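Local coordinates for macrolide export ATP-binding/permease protein macB (Actinobacillus actinomycetemcomitans, PDB 3FTJ) that probably forms the inner-membrane pore and supplies the ATP-derived energy of the tripartite efflux system MacAB-TdeA, conferring resistance to macrolides, at residues Ile37-Thr42 against Ser199-Lys204. Residues are numbered along the deposited sequence; the frame is centred on the assembly and turned at random.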
loop_
_atom_site.group_PDB
_atom_site.type_symbol
_atom_site.label_atom_id
_atom_site.label_comp_id
_atom_site.label_asym_id
_atom_site.label_seq_id
_atom_site.Cartn_x
_atom_site.Cartn_y
_atom_site.Cartn_z
ATOM N N ILE A 37 -9.305 2.105 8.637
ATOM C CA ILE A 37 -9.493 3.250 7.750
ATOM C C ILE A 37 -9.721 4.542 8.541
ATOM O O ILE A 37 -9.262 5.611 8.133
ATOM C CB ILE A 37 -10.658 3.006 6.768
ATOM C CG1 ILE A 37 -10.271 1.914 5.769
ATOM C CG2 ILE A 37 -11.027 4.289 6.035
ATOM C CD1 ILE A 37 -9.009 2.224 4.985
ATOM N N SER A 38 -10.401 4.446 9.680
ATOM C CA SER A 38 -10.634 5.631 10.514
ATOM C C SER A 38 -9.328 6.166 11.117
ATOM O O SER A 38 -9.171 7.377 11.280
ATOM C CB SER A 38 -11.647 5.345 11.622
ATOM O OG SER A 38 -11.228 4.273 12.444
ATOM N N ASP A 39 -8.411 5.261 11.460
ATOM C CA ASP A 39 -7.057 5.648 11.815
ATOM C C ASP A 39 -6.456 6.489 10.680
ATOM O O ASP A 39 -5.938 7.583 10.920
ATOM C CB ASP A 39 -6.174 4.420 12.053
ATOM C CG ASP A 39 -6.592 3.607 13.270
ATOM O OD1 ASP A 39 -7.343 4.115 14.132
ATOM O OD2 ASP A 39 -6.152 2.440 13.360
ATOM N N ALA A 40 -6.536 5.980 9.447
ATOM C CA ALA A 40 -6.005 6.685 8.284
ATOM C C ALA A 40 -6.677 8.044 8.078
ATOM O O ALA A 40 -6.028 9.011 7.683
ATOM C CB ALA A 40 -6.138 5.829 7.020
ATOM N N ASN A 41 -7.974 8.115 8.346
ATOM C CA ASN A 41 -8.694 9.373 8.213
ATOM C C ASN A 41 -8.159 10.412 9.197
ATOM O O ASN A 41 -7.889 11.551 8.829
ATOM C CB ASN A 41 -10.191 9.150 8.426
ATOM C CG ASN A 41 -11.016 10.390 8.122
ATOM O OD1 ASN A 41 -11.693 10.927 9.001
ATOM N ND2 ASN A 41 -10.949 10.861 6.881
ATOM N N THR A 42 -7.995 10.016 10.451
ATOM C CA THR A 42 -7.467 10.924 11.463
ATOM C C THR A 42 -6.051 11.390 11.136
ATOM O O THR A 42 -5.710 12.564 11.320
ATOM C CB THR A 42 -7.505 10.275 12.835
ATOM O OG1 THR A 42 -8.866 9.965 13.150
ATOM C CG2 THR A 42 -6.941 11.222 13.895
ATOM N N SER A 199 -2.790 6.476 21.202
ATOM C CA SER A 199 -4.005 7.058 21.771
ATOM C C SER A 199 -5.248 6.445 21.120
ATOM O O SER A 199 -6.229 6.108 21.793
ATOM C CB SER A 199 -4.000 8.573 21.555
ATOM O OG SER A 199 -5.131 9.193 22.143
ATOM N N LEU A 200 -5.196 6.317 19.799
ATOM C CA LEU A 200 -6.290 5.740 19.028
ATOM C C LEU A 200 -6.529 4.286 19.408
ATOM O O LEU A 200 -7.658 3.892 19.716
ATOM C CB LEU A 200 -5.961 5.817 17.542
ATOM C CG LEU A 200 -6.723 6.753 16.606
ATOM C CD1 LEU A 200 -7.503 7.809 17.338
ATOM C CD2 LEU A 200 -5.758 7.360 15.589
ATOM N N HIS A 201 -5.463 3.491 19.384
ATOM C CA HIS A 201 -5.563 2.048 19.621
ATOM C C HIS A 201 -5.626 1.676 21.093
ATOM O O HIS A 201 -6.037 0.569 21.441
ATOM C CB HIS A 201 -4.381 1.316 18.976
ATOM C CG HIS A 201 -4.450 1.259 17.483
ATOM N ND1 HIS A 201 -3.631 0.441 16.726
ATOM C CD2 HIS A 201 -5.264 1.890 16.606
ATOM C CE1 HIS A 201 -3.915 0.601 15.448
ATOM N NE2 HIS A 201 -4.904 1.475 15.345
ATOM N N GLY A 202 -5.200 2.593 21.956
ATOM C CA GLY A 202 -5.146 2.326 23.382
ATOM C C GLY A 202 -3.886 1.595 23.810
ATOM O O GLY A 202 -3.720 1.291 24.992
ATOM N N LYS A 203 -3.000 1.322 22.852
ATOM C CA LYS A 203 -1.763 0.578 23.104
ATOM C C LYS A 203 -0.866 0.558 21.864
ATOM O O LYS A 203 -1.330 0.768 20.740
ATOM C CB LYS A 203 -2.073 -0.866 23.516
ATOM C CG LYS A 203 -2.665 -1.718 22.389
ATOM C CD LYS A 203 -2.900 -3.145 22.843
ATOM C CE LYS A 203 -2.980 -4.111 21.662
ATOM N NZ LYS A 203 -4.237 -3.982 20.854
ATOM N N LYS A 204 0.418 0.286 22.067
ATOM C CA LYS A 204 1.358 0.218 20.955
ATOM C C LYS A 204 1.314 -1.177 20.340
ATOM O O LYS A 204 2.032 -2.082 20.764
ATOM C CB LYS A 204 2.780 0.569 21.415
ATOM C CG LYS A 204 3.832 0.493 20.317
ATOM C CD LYS A 204 4.158 1.856 19.750
ATOM C CE LYS A 204 5.153 1.768 18.605
ATOM N NZ LYS A 204 6.160 0.710 18.846
#
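The imidazole of His201 presents its NE2 edge to the carboxylate of Asp39. Nothing from 37-42 lies over either ring face. His201 NE2 donates to Asp39 OD2 at 2.5 Å. The bond is nearly straight, at 168°, and the oxygen lies in the ring plane. From the acid's side the approach is less flat: NE2 comes from above the carboxylate, and the two planes are 41° apart. Asp39 CG is anti to its own carbonyl carbon (chi1 -66°), which carries the carboxylate toward the ring. The other ring nitrogen, ND1, is hydrogen-bonded to Asp205, so a carboxylate grips the imidazole at both nitrogens and fixes its rotation. Two acidic partners would probably favour the doubly protonated, cationic ring. OD2 also accepts from the backbone N of Lys36, three residues before Asp39.

This is a His-carboxylate hydrogen bond between two helices of the MacB periplasmic region. It ties helix 37-44 to the C-terminal end of helix 186-201. The helix ends here, and Gly202 follows with a positive phi.

Leu200 lies beside the polar pair. Leu200 CG is 3.7 Å from Asp39 OD1, and the two side chains run past each other in opposite directions. Leu200 CD2 lies 3.9 Å from Asp39 OD1 and 4.4 Å from Thr42 CB, so it spans the two residues. One turn back on helix 186-201, Leu196 and Leu197 touch Thr42 and Asp39 respectively.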